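Long-range contacts in UDP-N-acetylglucosamine--peptide N-acetylglucosaminyltransferase stabilizing protein GtfB (Streptococcus gordonii, PDB 5E9T), which stabilises the glycosyltransferase GtfA and binds the adhesin substrate, forming with GtfA the complex that attaches the first GlcNAc to serine-rich GspB: residues Q296-L300 with D356-G360; L300-Q305 with M327-V333; F312-T318 with V333-A339; L376-Q382 with H394-S399. All blocks are in the same frame, centred on the assembly; numbering follows the deposited sequence.

Contact 1 (Q296-L300 with D356-G360); sequences QIEGL and DINHG
The type II turn from Ile297 to Leu300 meets Ile357 to His359; the two loops follow strands 287-291 and 353-356 in a Rossmann-like domain, consistent with the GT-B architecture of this family. Two hydrogen bonds join them, both using main-chain oxygens. Ile357 O accepts a hydrogen bond from Glu298 N at 2.8 Å, with an N-H...O angle of 156°. Gln296 O takes the imidazole N-H of His359, ND1 lying 2.7 Å away with the oxygen close to the ring plane. Histidine suits this place because its N-H reaches a loop carbonyl while CE1, 3.4 Å from Glu298 CB, packs against aliphatic carbon. The ring stands almost perpendicular to the Glu298 carboxylate, which leads off toward Phe380 and Ser399.

Beside this polar pair the contact is apolar. Ile297 sets CG2 opposite its own backbone N (chi1 -65° to CG1), and that methyl lies against CB, CG1 and CD1 of Ile357, while Ile314 and Leu300 continue the apolar layer. Within the turn, Gly299 has positive phi, readily adopted by glycine; it also stands at the N-cap position of helix 300-306, its carbonyl accepting a hydrogen bond from Thr302 OG1. Leu300 N points back to Ile297 O across the turn, but that bond is weak, at 3.5 Å.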
# COMPACT_ATOMS: atom_id res chain seq x y z
N GLN B 296 -21.30 -28.43 17.28
CA GLN B 296 -21.81 -29.78 17.42
C GLN B 296 -23.15 -30.07 16.80
O GLN B 296 -24.09 -29.26 16.78
CB GLN B 296 -21.81 -30.19 18.88
CG GLN B 296 -21.70 -31.70 19.04
CD GLN B 296 -22.64 -32.23 20.05
OE1 GLN B 296 -23.68 -31.64 20.33
NE2 GLN B 296 -22.31 -33.38 20.59
N ILE B 297 -23.18 -31.30 16.29
CA ILE B 297 -24.36 -31.94 15.75
C ILE B 297 -25.46 -31.75 16.79
O ILE B 297 -25.29 -32.14 17.95
CB ILE B 297 -24.08 -33.44 15.51
CG1 ILE B 297 -23.00 -33.65 14.43
CG2 ILE B 297 -25.35 -34.18 15.27
CD1 ILE B 297 -21.58 -33.65 14.97
N GLU B 298 -26.58 -31.19 16.39
CA GLU B 298 -27.59 -30.82 17.37
C GLU B 298 -28.26 -32.09 17.87
O GLU B 298 -28.88 -32.82 17.08
CB GLU B 298 -28.60 -29.84 16.77
CG GLU B 298 -29.53 -29.17 17.77
CD GLU B 298 -30.44 -30.16 18.47
OE1 GLU B 298 -30.67 -30.00 19.68
OE2 GLU B 298 -30.91 -31.10 17.80
N GLY B 299 -28.15 -32.35 19.17
CA GLY B 299 -28.79 -33.50 19.77
C GLY B 299 -28.20 -34.84 19.41
O GLY B 299 -28.95 -35.82 19.28
N LEU B 300 -26.89 -34.92 19.23
CA LEU B 300 -26.28 -36.22 18.98
C LEU B 300 -26.29 -37.07 20.25
O LEU B 300 -26.78 -38.20 20.24
CB LEU B 300 -24.87 -36.05 18.43
CG LEU B 300 -24.16 -37.29 17.92
CD1 LEU B 300 -24.98 -38.12 16.93
CD2 LEU B 300 -22.88 -36.79 17.30
N ASP B 356 -29.91 -35.41 9.15
CA ASP B 356 -29.32 -34.11 8.83
C ASP B 356 -29.40 -33.34 10.14
O ASP B 356 -30.36 -32.61 10.41
CB ASP B 356 -30.07 -33.43 7.69
CG ASP B 356 -29.24 -32.38 6.99
OD1 ASP B 356 -28.00 -32.41 7.13
OD2 ASP B 356 -29.84 -31.53 6.29
N ILE B 357 -28.36 -33.53 10.95
CA ILE B 357 -28.33 -33.07 12.33
C ILE B 357 -27.24 -32.04 12.59
O ILE B 357 -27.23 -31.44 13.68
CB ILE B 357 -28.17 -34.28 13.27
CG1 ILE B 357 -27.24 -35.27 12.58
CG2 ILE B 357 -29.51 -34.94 13.48
CD1 ILE B 357 -26.88 -36.48 13.39
N ASN B 358 -26.32 -31.83 11.65
CA ASN B 358 -25.12 -31.04 11.85
C ASN B 358 -25.41 -29.54 11.76
O ASN B 358 -26.47 -29.10 11.31
CB ASN B 358 -24.04 -31.44 10.85
CG ASN B 358 -24.57 -31.65 9.46
OD1 ASN B 358 -25.77 -31.53 9.22
ND2 ASN B 358 -23.68 -31.95 8.52
N HIS B 359 -24.44 -28.77 12.23
CA HIS B 359 -24.47 -27.32 12.20
C HIS B 359 -23.42 -26.80 11.22
O HIS B 359 -22.45 -27.50 10.89
CB HIS B 359 -24.22 -26.73 13.59
CG HIS B 359 -25.45 -26.62 14.43
ND1 HIS B 359 -25.60 -27.28 15.63
CD2 HIS B 359 -26.59 -25.93 14.24
CE1 HIS B 359 -26.78 -26.99 16.14
NE2 HIS B 359 -27.41 -26.18 15.32
N GLY B 360 -23.64 -25.59 10.72
CA GLY B 360 -22.73 -25.02 9.75
C GLY B 360 -23.09 -25.41 8.33
O GLY B 360 -24.24 -25.71 8.01

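Contact 2 (L300-Q305 with M327-V333)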
# COMPACT_ATOMS: atom_id res chain seq x y z
N LEU B 300 -26.89 -34.92 19.23
CA LEU B 300 -26.28 -36.22 18.98
C LEU B 300 -26.29 -37.07 20.25
O LEU B 300 -26.78 -38.20 20.24
CB LEU B 300 -24.87 -36.05 18.43
CG LEU B 300 -24.16 -37.29 17.92
CD1 LEU B 300 -24.98 -38.12 16.93
CD2 LEU B 300 -22.88 -36.79 17.30
N ASP B 301 -25.78 -36.51 21.35
CA ASP B 301 -25.79 -37.19 22.65
C ASP B 301 -27.18 -37.74 22.97
O ASP B 301 -27.33 -38.90 23.39
CB ASP B 301 -25.35 -36.21 23.74
CG ASP B 301 -24.49 -36.86 24.82
OD1 ASP B 301 -23.98 -36.11 25.68
OD2 ASP B 301 -24.30 -38.09 24.80
N THR B 302 -28.19 -36.90 22.79
CA THR B 302 -29.58 -37.29 22.97
C THR B 302 -29.93 -38.57 22.20
O THR B 302 -30.32 -39.58 22.79
CB THR B 302 -30.47 -36.13 22.53
OG1 THR B 302 -30.37 -35.98 21.11
CG2 THR B 302 -29.96 -34.84 23.18
N LEU B 303 -29.79 -38.52 20.87
CA LEU B 303 -30.26 -39.61 20.02
C LEU B 303 -29.44 -40.89 20.20
O LEU B 303 -29.97 -41.99 20.01
CB LEU B 303 -30.20 -39.19 18.55
CG LEU B 303 -30.99 -37.97 18.11
CD1 LEU B 303 -31.00 -37.87 16.59
CD2 LEU B 303 -32.41 -38.01 18.68
N VAL B 304 -28.16 -40.76 20.53
CA VAL B 304 -27.25 -41.90 20.45
C VAL B 304 -27.41 -42.82 21.66
O VAL B 304 -27.43 -44.05 21.52
CB VAL B 304 -25.81 -41.39 20.28
CG1 VAL B 304 -25.42 -40.51 21.43
CG2 VAL B 304 -24.83 -42.52 20.11
N GLN B 305 -27.57 -42.25 22.86
CA GLN B 305 -27.83 -43.07 24.03
C GLN B 305 -29.21 -43.72 23.98
O GLN B 305 -29.41 -44.80 24.54
CB GLN B 305 -27.71 -42.23 25.31
CG GLN B 305 -29.07 -41.74 25.79
CD GLN B 305 -29.11 -41.26 27.22
OE1 GLN B 305 -28.82 -40.09 27.51
NE2 GLN B 305 -29.51 -42.13 28.13
N MSE B 327 -17.40 -37.90 22.20
CA MSE B 327 -18.60 -38.73 22.08
C MSE B 327 -18.33 -40.14 21.56
O MSE B 327 -19.17 -41.03 21.69
CB MSE B 327 -19.63 -38.03 21.20
CG MSE B 327 -20.07 -36.73 21.83
SE MSE B 327 -21.80 -36.92 22.63
CE MSE B 327 -22.75 -37.00 20.98
N LEU B 328 -17.12 -40.37 21.06
CA LEU B 328 -16.72 -41.72 20.67
C LEU B 328 -16.30 -42.53 21.90
O LEU B 328 -15.85 -43.67 21.77
CB LEU B 328 -15.62 -41.66 19.59
CG LEU B 328 -15.01 -42.93 19.01
CD1 LEU B 328 -15.01 -42.95 17.47
CD2 LEU B 328 -13.60 -43.13 19.56
N SER B 329 -16.45 -41.94 23.09
CA SER B 329 -16.49 -42.73 24.31
C SER B 329 -17.42 -43.92 24.16
O SER B 329 -17.10 -45.03 24.60
CB SER B 329 -16.94 -41.86 25.49
OG SER B 329 -18.34 -41.97 25.69
N TYR B 330 -18.57 -43.72 23.52
CA TYR B 330 -19.47 -44.83 23.24
C TYR B 330 -18.81 -45.78 22.26
O TYR B 330 -18.17 -45.37 21.29
CB TYR B 330 -20.78 -44.33 22.63
CG TYR B 330 -21.50 -43.24 23.39
CD1 TYR B 330 -21.15 -42.89 24.69
CD2 TYR B 330 -22.55 -42.55 22.80
CE1 TYR B 330 -21.82 -41.89 25.37
CE2 TYR B 330 -23.21 -41.56 23.47
CZ TYR B 330 -22.86 -41.23 24.75
OH TYR B 330 -23.55 -40.23 25.40
N LYS B 331 -18.97 -47.08 22.51
CA LYS B 331 -18.73 -48.05 21.45
C LYS B 331 -19.84 -48.02 20.40
O LYS B 331 -19.75 -48.72 19.39
CB LYS B 331 -18.59 -49.46 22.03
CG LYS B 331 -19.90 -50.13 22.41
CD LYS B 331 -19.64 -51.55 22.90
CE LYS B 331 -20.93 -52.31 23.16
NZ LYS B 331 -21.66 -52.62 21.89
N ASN B 332 -20.88 -47.22 20.65
CA ASN B 332 -22.04 -47.09 19.79
C ASN B 332 -21.76 -46.20 18.59
O ASN B 332 -22.49 -46.26 17.60
CB ASN B 332 -23.19 -46.56 20.66
CG ASN B 332 -24.43 -46.15 19.88
OD1 ASN B 332 -25.26 -45.42 20.39
ND2 ASN B 332 -24.56 -46.64 18.65
N VAL B 333 -20.71 -45.40 18.65
CA VAL B 333 -20.39 -44.43 17.62
C VAL B 333 -19.10 -44.86 16.92
O VAL B 333 -18.20 -45.43 17.54
CB VAL B 333 -20.27 -43.01 18.23
CG1 VAL B 333 -19.48 -42.09 17.35
CG2 VAL B 333 -21.67 -42.45 18.51
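Met327, present as selenomethionine, lays its terminal CE methyl over the first turn of helix 300-306, 3.4 Å from both CB and CG of Leu300. The chain is bent at chi2 and again at chi3 (-73°), and these bends bring the methyl down onto leucine while SE lies alongside the Asp301 carboxylate, 3.5 Å from its CG. A long, unbranched side chain suits this place: it can follow the uneven surface between a buried leucine and an acidic group at the rim.

Next to it, Tyr330 OH is modelled as donating to Asp301 OD2, at a separation too short to be taken literally. The two side chains cross at about a right angle, with carboxylate and ring planes 36° apart. The ring is bordered by Val304, whose CG2 is 3.5 Å from Tyr330 CD2. On one face of the same ring sits the carbonyl oxygen of Met327, 3.6 Å above the plane and offset toward the rim.

Val304 is the buried centre of the patch. Its CG2 also rests 3.5 Å from CG2 of Val333, and a short branched residue puts a methyl against both the tyrosine and the valine without a long chain to bury. Asn332 runs past Val304 in the opposite direction, its amide ND2 bonded to Leu310 O.

The helix thus packs beside the turn that leads into strand 333-336, and Leu300 and Val304 also reach Phe312 on the adjoining strand 311-315.

Contact 3 (F312-T318 with V333-A339); sequences FRIAALT and VVLYQNA
Arg313 and Tyr336 run side by side off neighbouring parallel strands, pointing the same way, in a beta-alpha-beta unit whose strands 311-315 and 333-336 are connected through helix 322-325. The guanidinium plane is turned 84° from the phenol ring, so the two groups do not lie flat on each other; the aliphatic part does the touching, Arg313 CD lying 3.5 Å from Tyr336 CE1. Arginine suits the spot by offering methylene carbons to the ring and carrying its charge beyond, where NH1 makes a weak hydrogen bond to Glu350 O. Ala315 lies on the same face, its small CB 3.9 Å from Tyr336 CB. Leu347 of helix 341-350 touches both Arg313 and Tyr336, and Asn447 of the GtfA chain packs on Val334 and Tyr336.

The opposite face is hydrophobic. Ile314 and Leu335 lie side by side there, pointing the same way, and with CG opposite its carbonyl carbon (chi1 -62°) Leu335 swings CD2 to 3.4 Å from Ile314 CB. Phe312 CB meets Val333 CG2, and its ring leads away toward Leu300 and Val304 of helix 300-306.

The ladder between the strands holds Val334 N to Phe312 O, Ile314 N to Val334 O, Tyr336 N to Ile314 O and Ala316 N to Tyr336 O. Beyond the strands the chains stay joined. Asn338 has positive phi, which asparagine tolerates better than most residues, and its backbone N donates to Thr318 O at 2.9 Å. Ala339 N, 2.6 Å from Ala316 O, approaches that oxygen tilted 24° from the carbonyl plane.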
# COMPACT_ATOMS: atom_id res chain seq x y z
N PHE B 312 -23.51 -45.25 14.50
CA PHE B 312 -23.44 -43.83 14.17
C PHE B 312 -22.07 -43.54 13.58
O PHE B 312 -21.06 -43.61 14.29
CB PHE B 312 -23.71 -42.95 15.39
CG PHE B 312 -25.16 -42.88 15.79
CD1 PHE B 312 -25.74 -41.68 16.16
CD2 PHE B 312 -25.94 -44.01 15.80
CE1 PHE B 312 -27.08 -41.64 16.53
CE2 PHE B 312 -27.27 -43.96 16.16
CZ PHE B 312 -27.84 -42.77 16.53
N ARG B 313 -22.03 -43.19 12.30
CA ARG B 313 -20.79 -42.82 11.62
C ARG B 313 -20.85 -41.36 11.24
O ARG B 313 -21.75 -40.94 10.50
CB ARG B 313 -20.55 -43.70 10.40
CG ARG B 313 -20.81 -45.15 10.66
CD ARG B 313 -19.85 -46.04 9.90
NE ARG B 313 -19.98 -47.41 10.34
CZ ARG B 313 -20.71 -48.32 9.71
NH1 ARG B 313 -21.37 -48.00 8.61
NH2 ARG B 313 -20.78 -49.56 10.19
N ILE B 314 -19.90 -40.58 11.75
CA ILE B 314 -19.81 -39.16 11.46
C ILE B 314 -18.45 -38.89 10.84
O ILE B 314 -17.43 -39.40 11.31
CB ILE B 314 -20.02 -38.31 12.73
CG1 ILE B 314 -21.37 -38.65 13.33
CG2 ILE B 314 -19.88 -36.83 12.44
CD1 ILE B 314 -21.92 -37.59 14.17
N ALA B 315 -18.45 -38.10 9.78
CA ALA B 315 -17.24 -37.87 9.01
C ALA B 315 -17.07 -36.40 8.70
O ALA B 315 -18.02 -35.61 8.71
CB ALA B 315 -17.23 -38.70 7.72
N ALA B 316 -15.82 -36.04 8.46
CA ALA B 316 -15.41 -34.75 7.95
C ALA B 316 -14.06 -34.96 7.30
O ALA B 316 -13.36 -35.92 7.60
CB ALA B 316 -15.32 -33.70 9.07
N LEU B 317 -13.70 -34.05 6.39
CA LEU B 317 -12.31 -34.06 5.96
C LEU B 317 -11.47 -33.09 6.77
O LEU B 317 -10.24 -33.08 6.62
CB LEU B 317 -12.17 -33.78 4.47
CG LEU B 317 -12.82 -32.56 3.82
CD1 LEU B 317 -11.97 -32.17 2.62
CD2 LEU B 317 -14.25 -32.89 3.40
N THR B 318 -12.09 -32.29 7.63
CA THR B 318 -11.37 -31.52 8.64
C THR B 318 -10.94 -32.47 9.75
O THR B 318 -11.14 -33.69 9.68
CB THR B 318 -12.23 -30.38 9.19
OG1 THR B 318 -13.10 -30.90 10.21
CG2 THR B 318 -13.07 -29.74 8.09
N VAL B 333 -20.71 -45.40 18.65
CA VAL B 333 -20.39 -44.43 17.62
C VAL B 333 -19.10 -44.86 16.92
O VAL B 333 -18.20 -45.43 17.54
CB VAL B 333 -20.27 -43.01 18.23
CG1 VAL B 333 -19.48 -42.09 17.35
CG2 VAL B 333 -21.67 -42.45 18.51
N VAL B 334 -19.05 -44.63 15.60
CA VAL B 334 -17.82 -44.74 14.81
C VAL B 334 -17.58 -43.41 14.11
O VAL B 334 -18.49 -42.89 13.45
CB VAL B 334 -17.89 -45.88 13.77
CG1 VAL B 334 -16.50 -46.20 13.22
CG2 VAL B 334 -18.56 -47.12 14.35
N LEU B 335 -16.37 -42.87 14.24
CA LEU B 335 -16.06 -41.54 13.71
C LEU B 335 -14.91 -41.57 12.72
O LEU B 335 -13.87 -42.19 12.97
CB LEU B 335 -15.74 -40.55 14.84
CG LEU B 335 -16.93 -40.35 15.77
CD1 LEU B 335 -16.68 -39.23 16.78
CD2 LEU B 335 -18.17 -40.07 14.94
N TYR B 336 -15.10 -40.88 11.59
CA TYR B 336 -14.14 -40.82 10.50
C TYR B 336 -13.68 -39.37 10.35
O TYR B 336 -14.49 -38.49 10.06
CB TYR B 336 -14.77 -41.32 9.20
CG TYR B 336 -15.18 -42.78 9.21
CD1 TYR B 336 -16.26 -43.23 9.97
CD2 TYR B 336 -14.49 -43.72 8.45
CE1 TYR B 336 -16.63 -44.57 9.97
CE2 TYR B 336 -14.85 -45.05 8.45
CZ TYR B 336 -15.92 -45.47 9.21
OH TYR B 336 -16.27 -46.80 9.20
N GLN B 337 -12.39 -39.12 10.57
CA GLN B 337 -11.87 -37.76 10.50
C GLN B 337 -10.82 -37.65 9.41
O GLN B 337 -10.10 -38.61 9.12
CB GLN B 337 -11.30 -37.31 11.85
CG GLN B 337 -9.92 -37.82 12.17
CD GLN B 337 -9.50 -37.45 13.57
OE1 GLN B 337 -10.34 -37.10 14.41
NE2 GLN B 337 -8.20 -37.50 13.84
N ASN B 338 -10.73 -36.46 8.83
CA ASN B 338 -10.07 -36.24 7.54
C ASN B 338 -10.45 -37.36 6.58
O ASN B 338 -9.61 -38.11 6.08
CB ASN B 338 -8.55 -36.13 7.70
CG ASN B 338 -8.13 -34.86 8.40
OD1 ASN B 338 -8.62 -34.54 9.49
ND2 ASN B 338 -7.23 -34.10 7.78
N ALA B 339 -11.75 -37.44 6.32
CA ALA B 339 -12.30 -38.59 5.61
C ALA B 339 -11.97 -38.51 4.13
O ALA B 339 -12.16 -37.47 3.50
CB ALA B 339 -13.81 -38.68 5.82

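Contact 4 (L376-Q382 with H394-S399); sequences LILGFEQ and HIFDSS
The Phe380 and Phe396 rings meet rim to rim, centroids 5.6 Å apart and planes at 44°, with neither ring over the face of the other. Over one face of the Phe380 ring lies Ser399 N, 4.1 Å from CG. Phe396 has the carbonyl oxygen of His394 on one face, 3.2 Å above the plane and offset toward the rim, while CB of Leu378 approaches obliquely at 4.1 Å from CE2. The imidazole of His394 has Leu376 CD2 in its plane at the edge, with Leu376 CD1 coming in obliquely. Leucine suits position 376 because both methyls of its forked end reach the imidazole.

The first torsion of Phe396 (chi1 -57°) turns its ring back along Gly379, which takes part through its backbone, its carbonyl oxygen sitting beside CG and CD2 of that ring. The backbones run loosely alongside: residues 376-379 form a strand paired in parallel with 353-356, and 394-399 is the loop that runs beside it in roughly the same direction before helix 405-409, in the Rossmann-like domain. One hydrogen bond joins the backbones here, Phe396 N to Gly379 O at 2.7 Å, weak because the N-H...O angle is only 123°.

Helices add further cover: Ala405 and Leu408 touch Phe396, while Ala421 and Ala424 touch His394. At the solvent rim the carboxylate of Glu381 turns to a partner outside both segments, its OE2 held in a salt bridge by Arg387 NH1.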
# COMPACT_ATOMS: atom_id res chain seq x y z
N LEU B 376 -32.75 -42.97 3.88
CA LEU B 376 -33.85 -42.16 4.40
C LEU B 376 -33.29 -41.02 5.22
O LEU B 376 -32.59 -41.24 6.22
CB LEU B 376 -34.82 -42.97 5.26
CG LEU B 376 -35.74 -41.97 5.95
CD1 LEU B 376 -36.68 -41.27 4.95
CD2 LEU B 376 -36.53 -42.61 7.07
N ILE B 377 -33.62 -39.80 4.83
CA ILE B 377 -33.10 -38.59 5.45
C ILE B 377 -34.12 -38.04 6.44
O ILE B 377 -35.32 -37.95 6.12
CB ILE B 377 -32.77 -37.54 4.38
CG1 ILE B 377 -32.03 -38.20 3.21
CG2 ILE B 377 -31.96 -36.40 4.99
CD1 ILE B 377 -31.97 -37.34 1.98
N LEU B 378 -33.65 -37.66 7.64
CA LEU B 378 -34.43 -36.90 8.61
C LEU B 378 -33.54 -35.86 9.27
O LEU B 378 -32.32 -36.05 9.37
CB LEU B 378 -35.03 -37.75 9.74
CG LEU B 378 -35.51 -39.16 9.46
CD1 LEU B 378 -35.91 -39.93 10.73
CD2 LEU B 378 -36.60 -38.95 8.58
N GLY B 379 -34.16 -34.81 9.79
CA GLY B 379 -33.44 -33.83 10.59
C GLY B 379 -34.43 -32.92 11.28
O GLY B 379 -35.64 -33.14 11.26
N PHE B 380 -33.88 -31.87 11.90
CA PHE B 380 -34.63 -30.82 12.57
C PHE B 380 -34.74 -29.63 11.63
O PHE B 380 -34.23 -29.66 10.52
CB PHE B 380 -33.96 -30.48 13.89
CG PHE B 380 -33.68 -31.68 14.73
CD1 PHE B 380 -32.42 -31.94 15.24
CD2 PHE B 380 -34.67 -32.59 14.98
CE1 PHE B 380 -32.18 -33.07 16.00
CE2 PHE B 380 -34.44 -33.72 15.73
CZ PHE B 380 -33.20 -33.96 16.24
N GLU B 381 -35.41 -28.55 12.07
CA GLU B 381 -35.67 -27.47 11.12
C GLU B 381 -34.38 -26.78 10.68
O GLU B 381 -34.31 -26.29 9.55
CB GLU B 381 -36.65 -26.44 11.67
CG GLU B 381 -36.91 -25.29 10.69
CD GLU B 381 -37.92 -25.65 9.61
OE1 GLU B 381 -38.98 -26.22 9.94
OE2 GLU B 381 -37.66 -25.37 8.42
N GLN B 382 -33.33 -26.81 11.49
CA GLN B 382 -32.07 -26.33 10.93
C GLN B 382 -31.50 -27.56 10.25
O GLN B 382 -30.82 -28.39 10.85
CB GLN B 382 -31.14 -25.74 11.99
CG GLN B 382 -29.74 -25.48 11.43
CD GLN B 382 -29.10 -24.20 11.92
OE1 GLN B 382 -29.71 -23.13 11.89
NE2 GLN B 382 -27.84 -24.28 12.31
N HIS B 394 -40.99 -36.20 7.90
CA HIS B 394 -39.67 -36.58 8.39
C HIS B 394 -38.95 -35.44 9.11
O HIS B 394 -38.16 -35.71 10.02
CB HIS B 394 -38.89 -37.14 7.20
CG HIS B 394 -39.42 -38.46 6.72
ND1 HIS B 394 -40.70 -38.62 6.24
CD2 HIS B 394 -38.86 -39.69 6.72
CE1 HIS B 394 -40.89 -39.90 5.93
NE2 HIS B 394 -39.78 -40.56 6.22
N ILE B 395 -39.23 -34.18 8.75
CA ILE B 395 -38.53 -33.05 9.35
C ILE B 395 -39.03 -32.82 10.77
O ILE B 395 -40.17 -33.16 11.12
CB ILE B 395 -38.70 -31.78 8.50
CG1 ILE B 395 -37.77 -30.67 8.99
CG2 ILE B 395 -40.13 -31.28 8.56
CD1 ILE B 395 -37.29 -29.74 7.91
N PHE B 396 -38.17 -32.23 11.59
CA PHE B 396 -38.48 -31.96 12.99
C PHE B 396 -38.25 -30.50 13.29
O PHE B 396 -37.65 -29.76 12.50
CB PHE B 396 -37.62 -32.81 13.91
CG PHE B 396 -37.73 -34.25 13.66
CD1 PHE B 396 -38.97 -34.83 13.44
CD2 PHE B 396 -36.60 -35.02 13.55
CE1 PHE B 396 -39.07 -36.17 13.17
CE2 PHE B 396 -36.69 -36.34 13.27
CZ PHE B 396 -37.93 -36.93 13.08
N ASP B 397 -38.75 -30.07 14.45
CA ASP B 397 -38.40 -28.75 14.95
C ASP B 397 -36.97 -28.76 15.48
O ASP B 397 -36.33 -29.81 15.58
CB ASP B 397 -39.35 -28.33 16.06
CG ASP B 397 -40.70 -27.98 15.55
OD1 ASP B 397 -40.86 -27.82 14.32
OD2 ASP B 397 -41.61 -27.85 16.39
N SER B 398 -36.50 -27.60 15.93
CA SER B 398 -35.09 -27.53 16.31
C SER B 398 -35.08 -28.05 17.74
O SER B 398 -35.21 -27.30 18.70
CB SER B 398 -34.56 -26.10 16.25
OG SER B 398 -34.26 -25.71 14.92
N SER B 399 -34.87 -29.35 17.85
CA SER B 399 -34.97 -30.06 19.11
C SER B 399 -36.19 -29.65 19.93
O SER B 399 -36.18 -29.81 21.16
CB SER B 399 -33.69 -29.90 19.92
OG SER B 399 -33.94 -30.09 21.31

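How the contacts relate
Followed from the N terminus, the chain opens contact 1 at 296-300, and helix 300-306 begins contact 2 with the shared Leu300. Strand 311-315 then opens contact 3 before contact 2 closes at 327-333, so these two cross; contact 3 closes at 333-339, with Val333 common to both. Contact 1 closes after both, at 356-360, enclosing them. Contact 4 follows in series, closing a short loop from 376-382 to 394-399. Asp356 and Leu378, probably hydrogen-bonded, join strands 353-356 and 376-379, and Glu298 against Phe380 and Ser399 also joins contact 1 to contact 4. The link onward to the three-stranded sheet runs through the loops of contact 1 and Leu300, which touches Ile314 and Phe312.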